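Local coordinates for protein 2-ON-2 hemoglobin (Agrobacterium tumefaciens, PDB 2XYK) that binds heme b in a two-on-two helical globin fold and probably carries or otherwise handles oxygen, at residues 20-25 with 48-53; 30-35 with 93-98; 85-90 with 124-129. All coordinates share one frame; numbering follows the deposited sequence.

Interaction 1: 20-25 with 48-53. With HEM (protoporphyrin IX containing Fe), chain C.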
# COMPACT_ATOMS: atom_id res chain seq x y z
N ALA A 20 -7.13 -3.44 -8.08
CA ALA A 20 -6.08 -3.55 -9.11
C ALA A 20 -4.74 -3.06 -8.56
O ALA A 20 -3.67 -3.64 -8.83
CB ALA A 20 -6.46 -2.75 -10.37
N LEU A 21 -4.80 -1.98 -7.78
CA LEU A 21 -3.60 -1.43 -7.17
C LEU A 21 -2.90 -2.48 -6.30
O LEU A 21 -1.72 -2.74 -6.47
CB LEU A 21 -3.93 -0.18 -6.34
CG LEU A 21 -2.77 0.46 -5.55
CD1 LEU A 21 -1.69 1.09 -6.47
CD2 LEU A 21 -3.35 1.50 -4.63
N THR A 22 -3.64 -3.08 -5.38
CA THR A 22 -3.06 -3.98 -4.39
C THR A 22 -2.60 -5.28 -5.06
O THR A 22 -1.56 -5.82 -4.70
CB THR A 22 -4.08 -4.24 -3.25
OG1 THR A 22 -4.53 -2.99 -2.72
CG2 THR A 22 -3.45 -5.04 -2.11
N ARG A 23 -3.37 -5.77 -6.04
CA ARG A 23 -3.00 -6.95 -6.83
C ARG A 23 -1.71 -6.74 -7.57
O ARG A 23 -0.84 -7.61 -7.54
CB ARG A 23 -4.10 -7.37 -7.82
CG ARG A 23 -3.79 -8.65 -8.68
CD ARG A 23 -3.82 -9.95 -7.84
NE ARG A 23 -5.01 -10.03 -7.00
CZ ARG A 23 -6.13 -10.70 -7.29
NH1 ARG A 23 -6.24 -11.41 -8.41
NH2 ARG A 23 -7.14 -10.68 -6.43
N ARG A 24 -1.60 -5.60 -8.27
CA ARG A 24 -0.40 -5.30 -9.05
C ARG A 24 0.83 -5.11 -8.15
O ARG A 24 1.94 -5.45 -8.56
CB ARG A 24 -0.62 -4.06 -9.93
CG ARG A 24 0.55 -3.74 -10.89
CD ARG A 24 0.83 -4.94 -11.85
NE ARG A 24 1.89 -4.66 -12.83
CZ ARG A 24 2.66 -5.58 -13.42
NH1 ARG A 24 2.54 -6.86 -13.12
NH2 ARG A 24 3.57 -5.20 -14.30
N PHE A 25 0.64 -4.52 -6.96
CA PHE A 25 1.73 -4.31 -5.98
C PHE A 25 2.41 -5.62 -5.55
O PHE A 25 3.63 -5.71 -5.60
CB PHE A 25 1.18 -3.59 -4.74
CG PHE A 25 2.18 -3.42 -3.63
CD1 PHE A 25 3.30 -2.59 -3.80
CD2 PHE A 25 1.99 -4.04 -2.39
CE1 PHE A 25 4.23 -2.41 -2.75
CE2 PHE A 25 2.92 -3.87 -1.35
CZ PHE A 25 4.04 -3.05 -1.54
N GLY A 48 -2.86 -13.46 2.27
CA GLY A 48 -3.32 -12.77 3.47
C GLY A 48 -2.77 -11.35 3.55
O GLY A 48 -3.46 -10.47 4.08
N SER A 49 -1.55 -11.13 3.04
CA SER A 49 -0.96 -9.77 3.01
C SER A 49 -1.77 -8.86 2.10
O SER A 49 -2.03 -7.71 2.42
CB SER A 49 0.48 -9.78 2.47
OG SER A 49 1.32 -10.54 3.30
N GLU A 50 -2.13 -9.40 0.93
CA GLU A 50 -2.93 -8.67 -0.04
C GLU A 50 -4.30 -8.31 0.51
O GLU A 50 -4.71 -7.17 0.37
CB GLU A 50 -3.08 -9.49 -1.33
CG GLU A 50 -3.87 -8.78 -2.44
CD GLU A 50 -3.73 -9.50 -3.76
OE1 GLU A 50 -2.70 -10.20 -3.95
OE2 GLU A 50 -4.64 -9.37 -4.61
N ALA A 51 -4.99 -9.27 1.13
CA ALA A 51 -6.30 -9.00 1.75
C ALA A 51 -6.21 -7.82 2.73
O ALA A 51 -7.03 -6.92 2.69
CB ALA A 51 -6.83 -10.27 2.47
N LYS A 52 -5.20 -7.85 3.61
CA LYS A 52 -5.05 -6.81 4.64
C LYS A 52 -4.72 -5.43 4.04
O LYS A 52 -5.29 -4.42 4.47
CB LYS A 52 -4.02 -7.22 5.68
CG LYS A 52 -4.47 -8.36 6.58
CD LYS A 52 -3.47 -8.62 7.67
CE LYS A 52 -2.22 -9.21 7.09
NZ LYS A 52 -1.36 -9.88 8.13
N PHE A 53 -3.82 -5.39 3.06
CA PHE A 53 -3.41 -4.11 2.45
C PHE A 53 -4.56 -3.51 1.66
O PHE A 53 -4.80 -2.31 1.71
CB PHE A 53 -2.16 -4.29 1.58
CG PHE A 53 -1.42 -2.99 1.29
CD1 PHE A 53 -1.41 -1.94 2.21
CD2 PHE A 53 -0.73 -2.82 0.09
CE1 PHE A 53 -0.72 -0.74 1.95
CE2 PHE A 53 -0.04 -1.62 -0.20
CZ PHE A 53 -0.02 -0.60 0.73
CHA HEM C . 2.06 -5.63 6.69
CHB HEM C . 6.53 -4.78 4.81
CHC HEM C . 5.34 -0.05 4.47
CHD HEM C . 0.69 -1.18 5.19
C1A HEM C . 3.38 -5.79 6.28
C2A HEM C . 4.18 -6.98 6.44
C3A HEM C . 5.40 -6.76 5.94
C4A HEM C . 5.43 -5.40 5.42
CMA HEM C . 6.63 -7.72 5.88
CAA HEM C . 3.65 -8.28 7.10
CBA HEM C . 2.77 -9.00 6.05
CGA HEM C . 1.67 -9.90 6.63
O1A HEM C . 1.35 -9.88 7.85
O2A HEM C . 1.08 -10.66 5.83
C1B HEM C . 6.63 -3.41 4.58
C2B HEM C . 7.79 -2.66 4.12
C3B HEM C . 7.44 -1.35 4.04
C4B HEM C . 6.05 -1.24 4.43
CMB HEM C . 9.18 -3.22 3.78
CAB HEM C . 8.29 -0.13 3.61
CBB HEM C . 9.21 0.37 4.44
C1C HEM C . 3.98 0.06 4.59
C2C HEM C . 3.22 1.27 4.39
C3C HEM C . 1.92 0.97 4.58
C4C HEM C . 1.84 -0.44 4.91
CMC HEM C . 3.88 2.62 4.03
CAC HEM C . 0.72 1.96 4.48
CBC HEM C . 0.53 2.69 3.36
C1D HEM C . 0.60 -2.44 5.75
C2D HEM C . -0.59 -3.05 6.33
C3D HEM C . -0.16 -4.43 6.79
C4D HEM C . 1.24 -4.53 6.46
CMD HEM C . -2.00 -2.42 6.43
CAD HEM C . -1.03 -5.50 7.49
CBD HEM C . -0.88 -5.19 8.98
CGD HEM C . -1.51 -6.26 9.84
O1D HEM C . -0.88 -7.33 10.07
O2D HEM C . -2.65 -6.02 10.28
NA HEM C . 4.17 -4.84 5.65
NB HEM C . 5.59 -2.51 4.73
NC HEM C . 3.12 -0.96 4.91
ND HEM C . 1.64 -3.35 5.85
FE HEM C . 3.61 -2.90 5.32
O HOH W 1 3.08 -3.34 3.51

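Interaction 2: 30-35 with 93-98. With HEM (protoporphyrin IX containing Fe), chain C.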
# COMPACT_ATOMS: atom_id res chain seq x y z
N ASP A 30 6.47 -9.98 -6.13
CA ASP A 30 6.72 -11.40 -6.33
C ASP A 30 7.52 -11.72 -7.60
O ASP A 30 8.10 -12.81 -7.71
CB ASP A 30 5.39 -12.16 -6.32
CG ASP A 30 5.56 -13.62 -5.91
OD1 ASP A 30 6.49 -13.93 -5.12
OD2 ASP A 30 4.77 -14.46 -6.38
N THR A 31 7.55 -10.79 -8.57
CA THR A 31 8.09 -11.09 -9.90
C THR A 31 9.31 -10.27 -10.30
O THR A 31 10.09 -10.73 -11.13
CB THR A 31 7.02 -11.01 -11.06
OG1 THR A 31 6.57 -9.66 -11.21
CG2 THR A 31 5.83 -11.93 -10.81
N LEU A 32 9.47 -9.08 -9.70
CA LEU A 32 10.66 -8.25 -9.97
C LEU A 32 11.85 -8.73 -9.15
O LEU A 32 11.75 -8.82 -7.92
CB LEU A 32 10.41 -6.77 -9.65
CG LEU A 32 9.39 -5.94 -10.44
CD1 LEU A 32 9.42 -4.52 -9.91
CD2 LEU A 32 9.64 -5.94 -11.96
N PRO A 33 12.97 -9.05 -9.83
CA PRO A 33 14.21 -9.39 -9.12
C PRO A 33 14.74 -8.25 -8.22
O PRO A 33 15.36 -8.50 -7.18
CB PRO A 33 15.21 -9.71 -10.24
CG PRO A 33 14.36 -9.95 -11.48
CD PRO A 33 13.12 -9.14 -11.31
N GLU A 34 14.50 -7.00 -8.62
CA GLU A 34 14.91 -5.86 -7.82
C GLU A 34 14.13 -5.69 -6.50
O GLU A 34 14.50 -4.88 -5.68
CB GLU A 34 14.88 -4.53 -8.63
CG GLU A 34 13.73 -4.35 -9.62
CD GLU A 34 13.87 -5.21 -10.89
OE1 GLU A 34 15.01 -5.54 -11.31
OE2 GLU A 34 12.84 -5.57 -11.45
N ALA A 35 13.03 -6.44 -6.33
CA ALA A 35 12.21 -6.35 -5.13
C ALA A 35 12.40 -7.55 -4.22
O ALA A 35 11.65 -7.74 -3.25
CB ALA A 35 10.73 -6.14 -5.50
N TRP A 93 9.92 -1.82 -1.51
CA TRP A 93 8.48 -1.65 -1.26
C TRP A 93 7.99 -0.40 -2.04
O TRP A 93 7.02 -0.42 -2.78
CB TRP A 93 8.26 -1.46 0.28
CG TRP A 93 6.81 -1.50 0.75
CD1 TRP A 93 6.16 -2.56 1.36
CD2 TRP A 93 5.82 -0.45 0.63
NE1 TRP A 93 4.84 -2.21 1.64
CE2 TRP A 93 4.62 -0.92 1.21
CE3 TRP A 93 5.85 0.85 0.09
CZ2 TRP A 93 3.46 -0.14 1.26
CZ3 TRP A 93 4.69 1.62 0.13
CH2 TRP A 93 3.52 1.13 0.72
N LEU A 94 8.72 0.69 -1.89
CA LEU A 94 8.39 1.94 -2.58
C LEU A 94 8.49 1.80 -4.10
O LEU A 94 7.68 2.37 -4.84
CB LEU A 94 9.29 3.08 -2.08
CG LEU A 94 8.98 3.57 -0.65
CD1 LEU A 94 10.17 4.40 -0.13
CD2 LEU A 94 7.64 4.41 -0.65
N LEU A 95 9.48 1.04 -4.57
CA LEU A 95 9.57 0.73 -6.00
C LEU A 95 8.27 0.12 -6.53
O LEU A 95 7.73 0.59 -7.55
CB LEU A 95 10.75 -0.21 -6.28
CG LEU A 95 10.84 -0.83 -7.68
CD1 LEU A 95 11.32 0.24 -8.70
CD2 LEU A 95 11.76 -1.99 -7.67
N CYS A 96 7.78 -0.92 -5.86
CA CYS A 96 6.60 -1.67 -6.31
C CYS A 96 5.32 -0.85 -6.14
O CYS A 96 4.45 -0.86 -7.02
CB CYS A 96 6.49 -3.04 -5.59
SG CYS A 96 7.97 -4.14 -5.75
N PHE A 97 5.20 -0.12 -5.04
CA PHE A 97 4.00 0.71 -4.82
C PHE A 97 3.91 1.84 -5.86
O PHE A 97 2.83 2.12 -6.34
CB PHE A 97 3.92 1.30 -3.40
CG PHE A 97 2.57 1.88 -3.07
CD1 PHE A 97 1.51 1.06 -2.65
CD2 PHE A 97 2.32 3.26 -3.21
CE1 PHE A 97 0.24 1.60 -2.37
CE2 PHE A 97 1.07 3.80 -2.92
CZ PHE A 97 0.03 2.98 -2.51
N ARG A 98 5.04 2.47 -6.18
CA ARG A 98 5.07 3.52 -7.21
C ARG A 98 4.61 3.00 -8.55
O ARG A 98 3.74 3.59 -9.18
CB ARG A 98 6.47 4.13 -7.35
CG ARG A 98 6.49 5.50 -8.07
CD ARG A 98 7.84 6.18 -7.82
NE ARG A 98 8.27 7.07 -8.91
CHA HEM C . 2.06 -5.63 6.69
CHB HEM C . 6.53 -4.78 4.81
CHC HEM C . 5.34 -0.05 4.47
CHD HEM C . 0.69 -1.18 5.19
C1A HEM C . 3.38 -5.79 6.28
C2A HEM C . 4.18 -6.98 6.44
C3A HEM C . 5.40 -6.76 5.94
C4A HEM C . 5.43 -5.40 5.42
CMA HEM C . 6.63 -7.72 5.88
CAA HEM C . 3.65 -8.28 7.10
CBA HEM C . 2.77 -9.00 6.05
CGA HEM C . 1.67 -9.90 6.63
O1A HEM C . 1.35 -9.88 7.85
O2A HEM C . 1.08 -10.66 5.83
C1B HEM C . 6.63 -3.41 4.58
C2B HEM C . 7.79 -2.66 4.12
C3B HEM C . 7.44 -1.35 4.04
C4B HEM C . 6.05 -1.24 4.43
CMB HEM C . 9.18 -3.22 3.78
CAB HEM C . 8.29 -0.13 3.61
CBB HEM C . 9.21 0.37 4.44
C1C HEM C . 3.98 0.06 4.59
C2C HEM C . 3.22 1.27 4.39
C3C HEM C . 1.92 0.97 4.58
C4C HEM C . 1.84 -0.44 4.91
CMC HEM C . 3.88 2.62 4.03
CAC HEM C . 0.72 1.96 4.48
CBC HEM C . 0.53 2.69 3.36
C1D HEM C . 0.60 -2.44 5.75
C2D HEM C . -0.59 -3.05 6.33
C3D HEM C . -0.16 -4.43 6.79
C4D HEM C . 1.24 -4.53 6.46
CMD HEM C . -2.00 -2.42 6.43
CAD HEM C . -1.03 -5.50 7.49
CBD HEM C . -0.88 -5.19 8.98
CGD HEM C . -1.51 -6.26 9.84
O1D HEM C . -0.88 -7.33 10.07
O2D HEM C . -2.65 -6.02 10.28
NA HEM C . 4.17 -4.84 5.65
NB HEM C . 5.59 -2.51 4.73
NC HEM C . 3.12 -0.96 4.91
ND HEM C . 1.64 -3.35 5.85
FE HEM C . 3.61 -2.90 5.32
O HOH W 1 3.08 -3.34 3.51

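Interaction 3: 85-90 with 124-129. With HEM (protoporphyrin IX containing Fe), chain C.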
# COMPACT_ATOMS: atom_id res chain seq x y z
N ILE A 85 13.25 -4.47 8.59
CA ILE A 85 13.10 -3.54 7.50
C ILE A 85 14.24 -2.53 7.51
O ILE A 85 14.24 -1.58 8.30
CB ILE A 85 11.71 -2.80 7.52
CG1 ILE A 85 10.55 -3.81 7.50
CG2 ILE A 85 11.61 -1.86 6.28
CD1 ILE A 85 9.16 -3.25 7.85
N GLY A 86 15.20 -2.75 6.62
CA GLY A 86 16.28 -1.79 6.38
C GLY A 86 16.01 -0.96 5.13
O GLY A 86 14.94 -1.09 4.53
N PRO A 87 16.99 -0.14 4.71
CA PRO A 87 16.82 0.75 3.54
C PRO A 87 16.38 -0.03 2.30
O PRO A 87 15.55 0.44 1.55
CB PRO A 87 18.22 1.33 3.32
CG PRO A 87 18.93 1.18 4.65
CD PRO A 87 18.34 -0.05 5.30
N ALA A 88 16.90 -1.24 2.13
CA ALA A 88 16.61 -2.06 0.95
C ALA A 88 15.15 -2.52 0.89
O ALA A 88 14.49 -2.40 -0.15
CB ALA A 88 17.58 -3.27 0.84
N GLU A 89 14.64 -3.03 2.02
CA GLU A 89 13.26 -3.51 2.08
C GLU A 89 12.38 -2.31 1.84
O GLU A 89 11.41 -2.40 1.09
CB GLU A 89 12.93 -4.18 3.44
CG GLU A 89 13.62 -5.54 3.63
CD GLU A 89 15.14 -5.43 3.84
OE1 GLU A 89 15.58 -4.41 4.39
OE2 GLU A 89 15.90 -6.35 3.46
N ARG A 90 12.75 -1.19 2.45
CA ARG A 90 12.03 0.07 2.31
C ARG A 90 11.95 0.57 0.87
O ARG A 90 10.86 0.87 0.40
CB ARG A 90 12.62 1.13 3.24
CG ARG A 90 12.09 2.57 3.02
CD ARG A 90 13.18 3.57 3.52
NE ARG A 90 14.24 3.78 2.52
CZ ARG A 90 15.48 4.18 2.81
NH1 ARG A 90 15.85 4.39 4.06
NH2 ARG A 90 16.36 4.38 1.82
N HIS A 124 9.05 5.88 7.83
CA HIS A 124 8.70 5.67 9.21
C HIS A 124 8.57 4.19 9.64
O HIS A 124 8.65 3.89 10.85
CB HIS A 124 7.43 6.46 9.53
CG HIS A 124 7.26 6.74 11.00
ND1 HIS A 124 8.15 7.50 11.72
CD2 HIS A 124 6.30 6.34 11.88
CE1 HIS A 124 7.76 7.54 12.99
NE2 HIS A 124 6.64 6.84 13.11
N MET A 125 8.35 3.26 8.70
CA MET A 125 8.24 1.81 9.06
C MET A 125 9.61 1.19 9.18
O MET A 125 9.76 0.15 9.79
CB MET A 125 7.43 0.98 8.03
CG MET A 125 5.99 1.41 7.83
SD MET A 125 5.05 1.42 9.38
CE MET A 125 5.30 3.12 9.97
N GLN A 126 10.60 1.81 8.55
CA GLN A 126 11.96 1.26 8.55
C GLN A 126 12.42 1.14 10.02
O GLN A 126 12.22 2.07 10.83
CB GLN A 126 12.89 2.14 7.71
CG GLN A 126 14.36 1.71 7.73
CD GLN A 126 15.33 2.77 7.20
OE1 GLN A 126 14.94 3.69 6.46
NE2 GLN A 126 16.61 2.63 7.55
N ASN A 127 12.95 -0.03 10.38
CA ASN A 127 13.29 -0.31 11.78
C ASN A 127 14.71 -0.80 11.98
O ASN A 127 15.08 -1.21 13.08
CB ASN A 127 12.24 -1.24 12.45
CG ASN A 127 11.95 -2.52 11.65
OD1 ASN A 127 10.79 -2.96 11.55
ND2 ASN A 127 12.99 -3.14 11.12
N GLN A 128 15.51 -0.70 10.91
CA GLN A 128 16.87 -1.20 10.88
C GLN A 128 17.78 -0.29 10.06
O GLN A 128 17.39 0.19 8.98
CB GLN A 128 16.89 -2.56 10.20
CG GLN A 128 17.50 -3.65 10.99
CD GLN A 128 17.32 -5.00 10.31
OE1 GLN A 128 17.57 -5.14 9.11
NE2 GLN A 128 16.89 -5.99 11.07
N GLU A 129 18.99 -0.07 10.60
CA GLU A 129 20.20 0.24 9.82
C GLU A 129 20.29 1.71 9.47
O GLU A 129 20.20 2.56 10.37
CB GLU A 129 20.35 -0.66 8.57
CG GLU A 129 20.96 -2.07 8.81
CD GLU A 129 20.74 -3.04 7.61
OE1 GLU A 129 19.57 -3.37 7.31
OE2 GLU A 129 21.74 -3.48 6.96
CHA HEM C . 2.06 -5.63 6.69
CHB HEM C . 6.53 -4.78 4.81
CHC HEM C . 5.34 -0.05 4.47
CHD HEM C . 0.69 -1.18 5.19
C1A HEM C . 3.38 -5.79 6.28
C2A HEM C . 4.18 -6.98 6.44
C3A HEM C . 5.40 -6.76 5.94
C4A HEM C . 5.43 -5.40 5.42
CMA HEM C . 6.63 -7.72 5.88
CAA HEM C . 3.65 -8.28 7.10
CBA HEM C . 2.77 -9.00 6.05
CGA HEM C . 1.67 -9.90 6.63
O1A HEM C . 1.35 -9.88 7.85
O2A HEM C . 1.08 -10.66 5.83
C1B HEM C . 6.63 -3.41 4.58
C2B HEM C . 7.79 -2.66 4.12
C3B HEM C . 7.44 -1.35 4.04
C4B HEM C . 6.05 -1.24 4.43
CMB HEM C . 9.18 -3.22 3.78
CAB HEM C . 8.29 -0.13 3.61
CBB HEM C . 9.21 0.37 4.44
C1C HEM C . 3.98 0.06 4.59
C2C HEM C . 3.22 1.27 4.39
C3C HEM C . 1.92 0.97 4.58
C4C HEM C . 1.84 -0.44 4.91
CMC HEM C . 3.88 2.62 4.03
CAC HEM C . 0.72 1.96 4.48
CBC HEM C . 0.53 2.69 3.36
C1D HEM C . 0.60 -2.44 5.75
C2D HEM C . -0.59 -3.05 6.33
C3D HEM C . -0.16 -4.43 6.79
C4D HEM C . 1.24 -4.53 6.46
CMD HEM C . -2.00 -2.42 6.43
CAD HEM C . -1.03 -5.50 7.49
CBD HEM C . -0.88 -5.19 8.98
CGD HEM C . -1.51 -6.26 9.84
O1D HEM C . -0.88 -7.33 10.07
O2D HEM C . -2.65 -6.02 10.28
NA HEM C . 4.17 -4.84 5.65
NB HEM C . 5.59 -2.51 4.73
NC HEM C . 3.12 -0.96 4.91
ND HEM C . 1.64 -3.35 5.85
FE HEM C . 3.61 -2.90 5.32
O HOH W 1 3.08 -3.34 3.51

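Interaction 1: 20-25 with 48-53
Helices 14-31 and 47-60 run nearly antiparallel where Thr22 meets Glu50: the axes of segments 20-25 and 48-53 pass 9.6 Å apart at 148°, and the two CA atoms stand 6.4 Å from each other. Thr22 lays its methyl against the facing helix. Its CG2 rests 3.5 Å from the backbone O of Glu50 and also touches Glu50 CG and Phe53 CB, while its hydroxyl turns back along its own helix to Val18 O. Glu50 reaches across with CG anti to the backbone N (chi1 -178°) and the chain extended beyond it, which delivers the carboxylate to Arg23 at the outer margin of the interface. There Arg23 NE forms a salt bridge with Glu50 OE2, modelled at 2.5 Å, a value so short that its detail is doubtful at this resolution; the hydrogen bond within it is received on the syn lone pair. The arginine chain, folded at chi2 and chi3, doubles back to bring NE inward although CB heads away from the partner helix.

Such a pair of antiparallel helices is one layer of the two-on-two globin sandwich, and its inner side is aromatic. Phe25 CD2 lies 3.8 Å from Phe53 CE2, the ring planes inclined obliquely to each other. Phe53 also reaches the porphyrin, CE1 being 3.6 Å from HEM CHD, so one ring joins the helix interface to the cofactor. On the same helix 47-60, Ser49 OG donates a 2.5 Å hydrogen bond to HEM O2A, and Lys52 NZ bridges the two propionates, 2.7 Å from HEM O1A and more loosely bound to HEM O1D. The ammonium would probably offset the charge of both carboxylates, while Tyr67 holds the heme at a further hydrogen bond.

Interaction 2: 30-35 with 93-98
Apolar packing joins Ala35 to Cys96 and Leu32 to Leu95, where the turn after helix 14-31 meets helix 87-104. The methyl CB of Ala35 sits 3.4 Å from Cys96 SG, the tightest of these pairs; the sulfur is placed there by a first torsion that sets it beside its own backbone N (chi1 -56°). Leu95 offers one branch to two partners: its CD2 lies 3.6 Å from Glu34 CG, the two side chains crossing at about a right angle, and 4.1 Å from Leu32 CD1. Glu34 thus contributes the aliphatic part of its chain, bent at chi2, and no hydrogen bond or salt bridge crosses the interface. The turn is shaped by its own backbone, Ala35 N bonding to Leu32 O, and Ala35 stands at the N-cap position of helix 36-41.

Aromatic contacts lie on another side of helix 87-104. Trp93 points away from segment 30-35, with CG anti to the backbone N (chi1 -170°), and spreads one face of its indole over the porphyrin. HEM CHC is 3.4 Å above the indole plane, displaced toward the rim, and NE1 approaches HEM C4B to 3.2 Å. Phe25 packs edge-to-face with the same indole.

The polar interaction belongs to that indole too. Trp93 NE1 donates to water 1 at 2.8 Å, and the water's oxygen binds the heme iron at 1.9 Å. One N-H thereby holds the ligand on the side of the heme across from the axial His80. A tryptophan on this helix, lying over the heme and hydrogen-bonded to the iron ligand, is characteristic of the distal pocket of group II truncated hemoglobins, and is shared with group III.

Interaction 3: 85-90 with 124-129
Ile85 O anchors the C-terminal tail to the entry of helix 87-104, for it takes up both Asn127 N and Gln128 N. The bond from Asn127 N, 2.9 Å long, lies in the carbonyl plane; that from Gln128 N, at 3.0 Å, is weak and strongly bent. With no side chain on Gly86, the tail can run close to its backbone, and Gly86 CA makes a C-H...O contact of 3.5 Å with Gln128 O. The second direct tie is between side chains. Arg90 NH1 donates to Gln126 OE1 over 2.7 Å; the oxygen sits at the edge of the guanidinium, near its plane, yet the donor stands above the amide carbonyl plane, and the two flat groups are turned 58° apart.

The next shell fixes these groups. Gln126, extended from a CG anti to the backbone N (chi1 176°), uses its NE2 on Gln128 O, so that the amide is held at both its oxygen and its nitrogen. Pro87 CA covers one face of the Arg90 guanidinium, and Arg77 binds Gln126 O. In segment 85-90, the N-H of Gly86, the N-cap residue of helix 87-104, bonds at 2.8 Å to Glu89 OE1, three residues on. Further inward the same segments line the heme: Ile85 CG2 is 3.7 Å from HEM CMB, Met125 CG 3.7 Å from HEM CHC, and both side chains touch His80, the axial ligand of the iron.

Across this contact Arg90 meets an amide oxygen, its NE and NH2 being bound just outside the two segments. The tail is thus gripped through backbone atoms and the neutral amide of Gln126, and its hold here rests on directional hydrogen bonds more than on paired charges.

In the fold
The three contacts follow the chain as an interlocked series: interaction 1 crosses interaction 2, interaction 2 crosses interaction 3, and interaction 1 closes before interaction 3 opens. Helix 14-31 serves the first two, helix 87-104 the last two. The centres of interactions 1 and 2 are about 13 Å apart, and they touch directly, Phe25 CD1 lying 3.4 Å from Phe97 N. Interaction 3 adjoins interaction 2 in sequence alone; its centre lies about 15 Å from that of interaction 2 and about 20 Å from that of interaction 1. All three reach the same heme, so the porphyrin links helix packing beside its propionates, the distal water site and the C-terminal tail near the axial histidine within one globin domain.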